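Local coordinates for macrophage migration inhibitory factor (Plasmodium berghei, PDB 2WKB), which belongs to the macrophage migration inhibitory factor family of small alpha/beta proteins and assembles as a trimer of identical subunits, at residues 17-20 and 21-25; 66-69 and 70-74; 77-80 and 81-85. All blocks are in the same frame, centred on the assembly; numbering follows the deposited sequence.

Interaction 1. Residues 17-20 and 21-25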
ATOM      1  N   GLN E  17      -9.507  -0.395  16.454  1.00 14.17           N
ATOM      2  CA  GLN E  17     -10.517  -1.466  16.249  1.00 14.84           C
ATOM      3  C   GLN E  17     -11.896  -0.889  16.216  1.00 15.31           C
ATOM      4  O   GLN E  17     -12.650  -1.206  15.345  1.00 13.11           O
ATOM      5  CB  GLN E  17     -10.379  -2.615  17.281  1.00 14.36           C
ATOM      6  CG  GLN E  17      -9.050  -3.342  17.130  1.00 16.06           C
ATOM      7  CD  GLN E  17      -8.900  -3.971  15.692  1.00 16.66           C
ATOM      8  OE1 GLN E  17      -7.955  -3.638  14.936  1.00 19.37           O
ATOM      9  NE2 GLN E  17      -9.825  -4.808  15.328  1.00 12.24           N
ATOM     10  N   ASN E  18     -12.235  -0.053  17.210  1.00 14.50           N
ATOM     11  CA  ASN E  18     -13.567   0.554  17.273  1.00 16.52           C
ATOM     12  C   ASN E  18     -13.893   1.424  16.088  1.00 16.79           C
ATOM     13  O   ASN E  18     -15.026   1.372  15.559  1.00 15.96           O
ATOM     14  CB  ASN E  18     -13.682   1.413  18.550  1.00 17.24           C
ATOM     15  CG  ASN E  18     -13.731   0.564  19.821  1.00 25.08           C
ATOM     16  OD1 ASN E  18     -13.992  -0.644  19.773  1.00 28.21           O
ATOM     17  ND2 ASN E  18     -13.466   1.208  20.974  1.00 31.60           N
ATOM     18  N   THR E  19     -12.887   2.174  15.643  1.00 13.89           N
ATOM     19  CA  THR E  19     -13.053   3.057  14.497  1.00 14.83           C
ATOM     20  C   THR E  19     -13.270   2.231  13.204  1.00 12.31           C
ATOM     21  O   THR E  19     -14.202   2.515  12.452  1.00 12.93           O
ATOM     22  CB  THR E  19     -11.808   3.981  14.321  1.00 15.43           C
ATOM     23  OG1 THR E  19     -11.721   4.817  15.474  1.00 18.80           O
ATOM     24  CG2 THR E  19     -12.006   4.907  13.119  1.00 15.37           C
ATOM     25  N   LEU E  20     -12.465   1.207  12.999  1.00 12.37           N
ATOM     26  CA  LEU E  20     -12.599   0.350  11.790  1.00 12.25           C
ATOM     27  C   LEU E  20     -13.959  -0.353  11.849  1.00 13.95           C
ATOM     28  O   LEU E  20     -14.621  -0.514  10.820  1.00 13.65           O
ATOM     29  CB  LEU E  20     -11.454  -0.670  11.678  1.00 12.01           C
ATOM     30  CG  LEU E  20     -10.036  -0.019  11.475  1.00 13.79           C
ATOM     31  CD1 LEU E  20      -8.902  -1.075  11.629  1.00 14.18           C
ATOM     32  CD2 LEU E  20      -9.996   0.720  10.052  1.00 12.79           C
ATOM     33  N   SER E  21     -14.401  -0.797  13.032  1.00 13.47           N
ATOM     34  CA  SER E  21     -15.674  -1.516  13.093  1.00 15.72           C
ATOM     35  C   SER E  21     -16.829  -0.597  12.719  1.00 14.41           C
ATOM     36  O   SER E  21     -17.761  -0.998  12.019  1.00 15.05           O
ATOM     37  CB  SER E  21     -15.822  -2.120  14.561  1.00 15.68           C
ATOM     38  OG  SER E  21     -17.162  -2.552  14.678  1.00 24.79           O
ATOM     39  N   GLU E  22     -16.737   0.675  13.099  1.00 14.85           N
ATOM     40  CA  GLU E  22     -17.740   1.659  12.792  1.00 15.90           C
ATOM     41  C   GLU E  22     -17.774   1.980  11.286  1.00 15.76           C
ATOM     42  O   GLU E  22     -18.862   2.114  10.695  1.00 14.67           O
ATOM     43  CB  GLU E  22     -17.531   2.948  13.598  1.00 17.39           C
ATOM     44  CG  GLU E  22     -17.885   2.746  15.108  1.00 24.85           C
ATOM     45  CD  GLU E  22     -17.984   4.077  15.889  1.00 34.77           C
ATOM     46  OE1 GLU E  22     -18.228   5.137  15.252  1.00 32.34           O
ATOM     47  OE2 GLU E  22     -17.806   4.031  17.143  1.00 40.00           O
ATOM     48  N   ILE E  23     -16.578   2.009  10.682  1.00 14.81           N
ATOM     49  CA  ILE E  23     -16.460   2.227   9.226  1.00 14.27           C
ATOM     50  C   ILE E  23     -17.066   1.023   8.494  1.00 14.86           C
ATOM     51  O   ILE E  23     -17.836   1.207   7.520  1.00 13.77           O
ATOM     52  CB  ILE E  23     -14.979   2.490   8.797  1.00 14.40           C
ATOM     53  CG1 ILE E  23     -14.583   3.865   9.301  1.00 14.14           C
ATOM     54  CG2 ILE E  23     -14.872   2.477   7.183  1.00 15.81           C
ATOM     55  CD1 ILE E  23     -13.070   4.234   9.113  1.00 12.38           C
ATOM     56  N   GLU E  24     -16.723  -0.193   8.936  1.00 13.82           N
ATOM     57  CA  GLU E  24     -17.376  -1.401   8.379  1.00 15.65           C
ATOM     58  C   GLU E  24     -18.909  -1.345   8.465  1.00 15.69           C
ATOM     59  O   GLU E  24     -19.585  -1.672   7.488  1.00 16.63           O
ATOM     60  CB  GLU E  24     -16.829  -2.683   9.003  1.00 15.26           C
ATOM     61  CG  GLU E  24     -15.370  -2.917   8.767  1.00 13.87           C
ATOM     62  CD  GLU E  24     -14.774  -4.049   9.643  1.00 17.84           C
ATOM     63  OE1 GLU E  24     -15.529  -4.589  10.479  1.00 16.69           O
ATOM     64  OE2 GLU E  24     -13.558  -4.354   9.463  1.00 18.48           O
ATOM     65  N   ASP E  25     -19.442  -0.896   9.606  1.00 15.12           N
ATOM     66  CA  ASP E  25     -20.892  -0.774   9.838  1.00 15.87           C
ATOM     67  C   ASP E  25     -21.453   0.245   8.812  1.00 15.92           C
ATOM     68  O   ASP E  25     -22.526   0.024   8.167  1.00 14.70           O
ATOM     69  CB  ASP E  25     -21.221  -0.222  11.242  1.00 15.44           C
ATOM     70  CG  ASP E  25     -20.984  -1.217  12.350  1.00 21.55           C
ATOM     71  OD1 ASP E  25     -20.980  -2.459  12.050  1.00 20.99           O
ATOM     72  OD2 ASP E  25     -20.769  -0.704  13.518  1.00 21.95           O
TER
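Residues 17-20 and 21-25 are consecutive turns of helix 13-31. Four successive backbone bonds join them. S21 N gives to Q17 O, E22 N to N18 O, I23 N to T19 O and E24 N to L20 O. The last is the shortest and straightest, with E24 N 2.8 Å from L20 O and an N-H...O angle of 174°. T19 and I23 carry the side-chain contact. They lie side by side and point the same way, with T19 CG2 4.2 Å from I23 CD1. The T19 methyl is turned opposite the backbone N, while OG1 sits beside that N (chi1 -64°) and bonds back to K15 O. Both residues also press on helix 73-88, T19 on L84, H87 and L88, and I23 on I83. The two glutamates lean back over the preceding turn. E22 CG is 3.2 Å from N18 O, and E24 CG is 3.2 Å from L20 O. Their carboxylates then leave the helix. E22 OE1 bonds to H87 NE2. E24 OE2 bonds to S40 OG, and E24 OE1 forms a salt bridge with R49 of the second subunit. L20 packs on S40 and Y42 of strand 39-44. The arrangement is that of the helix in a beta-alpha-beta unit, here strand 4-7, helix 13-31 and strand 39-44.

Interaction 2. Residues 66-69 and 70-74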
ATOM      1  N   GLY E  66     -17.639  -4.435  -3.660  1.00 24.96           N
ATOM      2  CA  GLY E  66     -18.825  -4.597  -4.551  1.00 24.59           C
ATOM      3  C   GLY E  66     -20.024  -3.816  -4.063  1.00 23.92           C
ATOM      4  O   GLY E  66     -20.317  -3.826  -2.871  1.00 23.98           O
ATOM      5  N   GLY E  67     -20.728  -3.139  -4.967  1.00 23.34           N
ATOM      6  CA  GLY E  67     -21.964  -2.450  -4.576  1.00 23.18           C
ATOM      7  C   GLY E  67     -21.757  -0.979  -4.241  1.00 22.44           C
ATOM      8  O   GLY E  67     -22.741  -0.272  -4.034  1.00 21.44           O
ATOM      9  N   ILE E  68     -20.497  -0.537  -4.111  1.00 21.77           N
ATOM     10  CA  ILE E  68     -20.237   0.897  -3.979  1.00 20.84           C
ATOM     11  C   ILE E  68     -20.245   1.468  -5.382  1.00 19.31           C
ATOM     12  O   ILE E  68     -19.618   0.916  -6.273  1.00 21.33           O
ATOM     13  CB  ILE E  68     -18.844   1.249  -3.389  1.00 22.65           C
ATOM     14  CG1 ILE E  68     -18.722   0.702  -1.981  1.00 25.96           C
ATOM     15  CG2 ILE E  68     -18.674   2.785  -3.339  1.00 20.76           C
ATOM     16  CD1 ILE E  68     -17.329   1.060  -1.389  1.00 24.89           C
ATOM     17  N   ASN E  69     -20.969   2.547  -5.575  1.00 18.45           N
ATOM     18  CA  ASN E  69     -21.092   3.082  -6.962  1.00 18.89           C
ATOM     19  C   ASN E  69     -21.365   4.578  -6.877  1.00 19.44           C
ATOM     20  O   ASN E  69     -21.433   5.141  -5.762  1.00 17.97           O
ATOM     21  CB  ASN E  69     -22.246   2.340  -7.738  1.00 16.86           C
ATOM     22  CG  ASN E  69     -23.544   2.393  -7.027  1.00 17.23           C
ATOM     23  OD1 ASN E  69     -24.052   3.426  -6.636  1.00 19.83           O
ATOM     24  ND2 ASN E  69     -24.159   1.230  -6.891  1.00 20.37           N
ATOM     25  N   ARG E  70     -21.614   5.230  -8.028  1.00 18.92           N
ATOM     26  CA  ARG E  70     -21.980   6.633  -8.086  1.00 18.50           C
ATOM     27  C   ARG E  70     -23.168   7.045  -7.249  1.00 18.18           C
ATOM     28  O   ARG E  70     -23.279   8.189  -6.881  1.00 21.72           O
ATOM     29  CB  ARG E  70     -22.301   7.087  -9.575  1.00 17.71           C
ATOM     30  CG  ARG E  70     -21.179   6.945 -10.498  1.00 17.87           C
ATOM     31  CD  ARG E  70     -21.575   7.460 -11.910  1.00 13.14           C
ATOM     32  NE  ARG E  70     -21.770   8.902 -11.833  1.00 15.58           N
ATOM     33  CZ  ARG E  70     -20.850   9.827 -12.157  1.00 12.41           C
ATOM     34  NH1 ARG E  70     -19.613   9.506 -12.532  1.00 13.57           N
ATOM     35  NH2 ARG E  70     -21.200  11.094 -12.063  1.00 16.53           N
ATOM     36  N   SER E  71     -24.070   6.124  -6.952  1.00 17.89           N
ATOM     37  CA  SER E  71     -25.294   6.496  -6.291  1.00 18.54           C
ATOM     38  C   SER E  71     -25.120   6.550  -4.771  1.00 17.50           C
ATOM     39  O   SER E  71     -25.951   7.040  -4.016  1.00 17.86           O
ATOM     40  CB  SER E  71     -26.405   5.478  -6.654  1.00 20.58           C
ATOM     41  OG  SER E  71     -26.390   4.312  -5.806  1.00 20.57           O
ATOM     42  N   ASN E  72     -24.041   5.987  -4.317  1.00 16.41           N
ATOM     43  CA  ASN E  72     -23.864   5.916  -2.862  1.00 16.74           C
ATOM     44  C   ASN E  72     -22.446   6.293  -2.391  1.00 17.84           C
ATOM     45  O   ASN E  72     -22.218   6.350  -1.201  1.00 18.59           O
ATOM     46  CB  ASN E  72     -24.275   4.499  -2.392  1.00 16.68           C
ATOM     47  CG  ASN E  72     -23.444   3.403  -2.982  1.00 16.94           C
ATOM     48  OD1 ASN E  72     -22.254   3.549  -3.264  1.00 16.82           O
ATOM     49  ND2 ASN E  72     -24.052   2.226  -3.113  1.00 16.26           N
ATOM     50  N   ASN E  73     -21.510   6.562  -3.273  1.00 16.21           N
ATOM     51  CA  ASN E  73     -20.138   6.753  -2.779  1.00 17.85           C
ATOM     52  C   ASN E  73     -19.904   8.056  -2.063  1.00 19.06           C
ATOM     53  O   ASN E  73     -19.068   8.104  -1.121  1.00 17.16           O
ATOM     54  CB  ASN E  73     -19.082   6.473  -3.817  1.00 18.72           C
ATOM     55  CG  ASN E  73     -19.266   7.295  -5.129  1.00 16.10           C
ATOM     56  OD1 ASN E  73     -19.990   8.280  -5.192  1.00 17.88           O
ATOM     57  ND2 ASN E  73     -18.535   6.859  -6.130  1.00 20.62           N
ATOM     58  N   SER E  74     -20.654   9.086  -2.465  1.00 17.96           N
ATOM     59  CA  SER E  74     -20.607  10.334  -1.761  1.00 18.96           C
ATOM     60  C   SER E  74     -21.233  10.205  -0.353  1.00 18.26           C
ATOM     61  O   SER E  74     -20.675  10.688   0.627  1.00 16.80           O
ATOM     62  CB  SER E  74     -21.305  11.443  -2.589  1.00 21.88           C
ATOM     63  OG  SER E  74     -21.172  12.662  -1.870  1.00 25.70           O
TER
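N69 and N72 exchange bonds across the tight turn that leads into helix 73-88. Their amides are stacked, with planes 14° apart. N72 ND2 reaches G67 O at 3.0 Å, in both the carbonyl plane and its own amide plane, with an N-H...O angle of 172°. N72 OD1 takes the N-H of N69 at 2.8 Å. N69 OD1 turns to S71 instead, accepting from S71 OG at 2.6 Å and from S71 N at 2.7 Å, both in the carbonyl plane. The S71 N bond makes an Asx turn. CG of N69 is folded between the backbone N and carbonyl carbon (chi1 55°), which brings OD1 over the turn. N72 N also gives to N69 O, from above the carbonyl plane. The inner side is largely apolar. I68 CG2 lies 3.7 Å from N73 CB, and both residues pack on F99. N73 is buried, and its OD1 hydrogen-bonds a glycerol, probably from the crystallisation liquor. The outer side is looser. R70 is exposed there, and its bent chain packs on F107 of the third subunit. S71 is exposed too, but N69 holds it. The side-chain amides thus take up backbone groups of the irregular chain and fix the turn before the helix.

Interaction 3. Residues 77-80 and 81-85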
ATOM      1  N   ALA E  77     -18.694   8.437   1.719  1.00 14.49           N
ATOM      2  CA  ALA E  77     -17.565   9.306   2.054  1.00 14.74           C
ATOM      3  C   ALA E  77     -17.951  10.322   3.137  1.00 14.39           C
ATOM      4  O   ALA E  77     -17.131  10.622   4.027  1.00 14.83           O
ATOM      5  CB  ALA E  77     -16.949  10.054   0.728  1.00 15.36           C
ATOM      6  N   ASP E  78     -19.189  10.830   3.080  1.00 14.10           N
ATOM      7  CA  ASP E  78     -19.706  11.774   4.074  1.00 16.67           C
ATOM      8  C   ASP E  78     -19.729  11.037   5.428  1.00 16.70           C
ATOM      9  O   ASP E  78     -19.208  11.543   6.420  1.00 16.22           O
ATOM     10  CB  ASP E  78     -21.084  12.223   3.652  1.00 16.39           C
ATOM     11  CG  ASP E  78     -21.705  13.315   4.585  1.00 26.31           C
ATOM     12  OD1 ASP E  78     -21.238  13.576   5.702  1.00 28.63           O
ATOM     13  OD2 ASP E  78     -22.679  13.945   4.156  1.00 28.00           O
ATOM     14  N   LYS E  79     -20.231   9.808   5.466  1.00 17.02           N
ATOM     15  CA  LYS E  79     -20.282   9.100   6.753  1.00 16.00           C
ATOM     16  C   LYS E  79     -18.907   8.810   7.333  1.00 15.30           C
ATOM     17  O   LYS E  79     -18.664   8.936   8.580  1.00 16.10           O
ATOM     18  CB  LYS E  79     -21.037   7.792   6.665  1.00 16.55           C
ATOM     19  CG  LYS E  79     -21.058   7.104   8.045  1.00 21.20           C
ATOM     20  CD  LYS E  79     -22.015   7.897   9.062  1.00 29.42           C
ATOM     21  CE  LYS E  79     -22.304   7.123  10.414  1.00 29.36           C
ATOM     22  NZ  LYS E  79     -23.153   8.031  11.271  1.00 35.53           N
ATOM     23  N   ILE E  80     -17.997   8.374   6.481  1.00 13.74           N
ATOM     24  CA  ILE E  80     -16.620   8.123   6.943  1.00 14.04           C
ATOM     25  C   ILE E  80     -15.956   9.416   7.478  1.00 14.86           C
ATOM     26  O   ILE E  80     -15.221   9.382   8.506  1.00 13.49           O
ATOM     27  CB  ILE E  80     -15.800   7.445   5.798  1.00 12.78           C
ATOM     28  CG1 ILE E  80     -16.343   6.019   5.587  1.00 14.33           C
ATOM     29  CG2 ILE E  80     -14.232   7.408   6.133  1.00 14.68           C
ATOM     30  CD1 ILE E  80     -15.741   5.323   4.310  1.00 18.28           C
ATOM     31  N   THR E  81     -16.159  10.514   6.767  1.00 13.87           N
ATOM     32  CA  THR E  81     -15.567  11.800   7.217  1.00 16.23           C
ATOM     33  C   THR E  81     -16.079  12.084   8.658  1.00 15.72           C
ATOM     34  O   THR E  81     -15.257  12.482   9.562  1.00 15.90           O
ATOM     35  CB  THR E  81     -15.910  12.937   6.270  1.00 13.71           C
ATOM     36  OG1 THR E  81     -15.375  12.634   4.979  1.00 17.14           O
ATOM     37  CG2 THR E  81     -15.306  14.299   6.720  1.00 17.61           C
ATOM     38  N   LYS E  82     -17.358  11.912   8.877  1.00 17.02           N
ATOM     39  CA  LYS E  82     -17.952  12.130  10.225  1.00 19.66           C
ATOM     40  C   LYS E  82     -17.409  11.225  11.315  1.00 21.24           C
ATOM     41  O   LYS E  82     -17.000  11.708  12.407  1.00 19.56           O
ATOM     42  CB  LYS E  82     -19.479  12.008  10.214  1.00 21.45           C
ATOM     43  CG  LYS E  82     -20.143  12.871   9.219  1.00 26.18           C
ATOM     44  CD  LYS E  82     -20.207  14.321   9.572  1.00 36.00           C
ATOM     45  CE  LYS E  82     -21.484  14.913   8.905  1.00 40.93           C
ATOM     46  NZ  LYS E  82     -21.257  15.482   7.511  1.00 35.86           N
ATOM     47  N   ILE E  83     -17.310   9.930  11.019  1.00 18.72           N
ATOM     48  CA  ILE E  83     -16.663   9.002  11.920  1.00 18.76           C
ATOM     49  C   ILE E  83     -15.203   9.411  12.253  1.00 17.59           C
ATOM     50  O   ILE E  83     -14.761   9.407  13.444  1.00 18.74           O
ATOM     51  CB  ILE E  83     -16.654   7.564  11.338  1.00 19.15           C
ATOM     52  CG1 ILE E  83     -18.091   7.001  11.284  1.00 17.52           C
ATOM     53  CG2 ILE E  83     -15.682   6.638  12.142  1.00 20.07           C
ATOM     54  CD1 ILE E  83     -18.227   5.704  10.383  1.00 15.83           C
ATOM     55  N   LEU E  84     -14.416   9.768  11.255  1.00 16.77           N
ATOM     56  CA  LEU E  84     -13.017  10.100  11.596  1.00 16.41           C
ATOM     57  C   LEU E  84     -12.876  11.461  12.331  1.00 20.37           C
ATOM     58  O   LEU E  84     -12.016  11.616  13.222  1.00 20.51           O
ATOM     59  CB  LEU E  84     -12.170  10.179  10.320  1.00 16.81           C
ATOM     60  CG  LEU E  84     -12.116   8.880   9.563  1.00 14.97           C
ATOM     61  CD1 LEU E  84     -11.404   9.161   8.222  1.00 18.77           C
ATOM     62  CD2 LEU E  84     -11.345   7.822  10.350  1.00 17.01           C
ATOM     63  N   SER E  85     -13.661  12.452  11.938  1.00 22.74           N
ATOM     64  CA  SER E  85     -13.530  13.721  12.607  1.00 27.36           C
ATOM     65  C   SER E  85     -14.010  13.555  14.082  1.00 28.70           C
ATOM     66  O   SER E  85     -13.453  14.199  14.982  1.00 29.22           O
ATOM     67  CB  SER E  85     -14.265  14.833  11.862  1.00 27.32           C
ATOM     68  OG  SER E  85     -15.629  14.573  11.916  1.00 35.25           O
TER
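D78 and K82 meet on one side of helix 73-88, the helix of the beta-alpha-beta unit formed with strands 58-63 and 95-100. The charged contact is a salt bridge between residues one helical turn apart. K82 NZ lies 2.6 Å from D78 OD1, which receives it on its syn lone pair, the side of the other oxygen. D78 CG stands opposite its backbone N (chi1 -176°), beside the carbonyl carbon, which swings the carboxylate towards the next turn. The K82 chain bends at chi2 and chi4 to bring its amine back to it. K82 NZ also makes a weak hydrogen bond to F114 O of the third subunit, and D78 packs on the same F114. The charged pair therefore sits at a subunit boundary.

The backbone bonds are regular. T81, K82, I83 and L84 give their N-H groups to A77, D78, K79 and I80. The bond from I83 N to K79 O is straight, with an N-H...O angle of 173°.

Among the apolar contacts, I80, I83 and L84 are buried; K79 is exposed but lays its chain against I83. I80 and L84 run side by side, pointing the same way, with I80 CG2 3.9 Å from L84 CD1. Both pack on V60 of strand 58-63, and I80 also reaches I97 and I23. K79 and I83 cross at about a right angle. The aliphatic part of K79 does the touching, its CG 3.9 Å from I83 CD1. Both residues also rest on A26 of helix 13-31.

One hydroxyl turns back to the helix. A77 O accepts twice from one residue: T81 N at 2.9 Å and T81 OG1 at 2.8 Å approach from opposite faces of the carbonyl plane.

From the N terminus, interaction 1 comes first, within helix 13-31. The chain then passes through strands 39-44, 49-50 and 58-63 before interaction 2 forms the turn into helix 73-88. Interaction 3 follows on that same helix. The three are in series, and none nests in or crosses another. Each is local and closes no long loop. Interactions 1 and 3 touch side by side, joining the two helices: I23 CG2 lies 4.1 Å from I80 CD1, and T19 CG2 lies 4.1 Å from L84 CD2. Interaction 2 stands apart from interaction 1, with centres about 19 Å apart. Interactions 2 and 3 both face the third subunit, while interaction 1 meets the second.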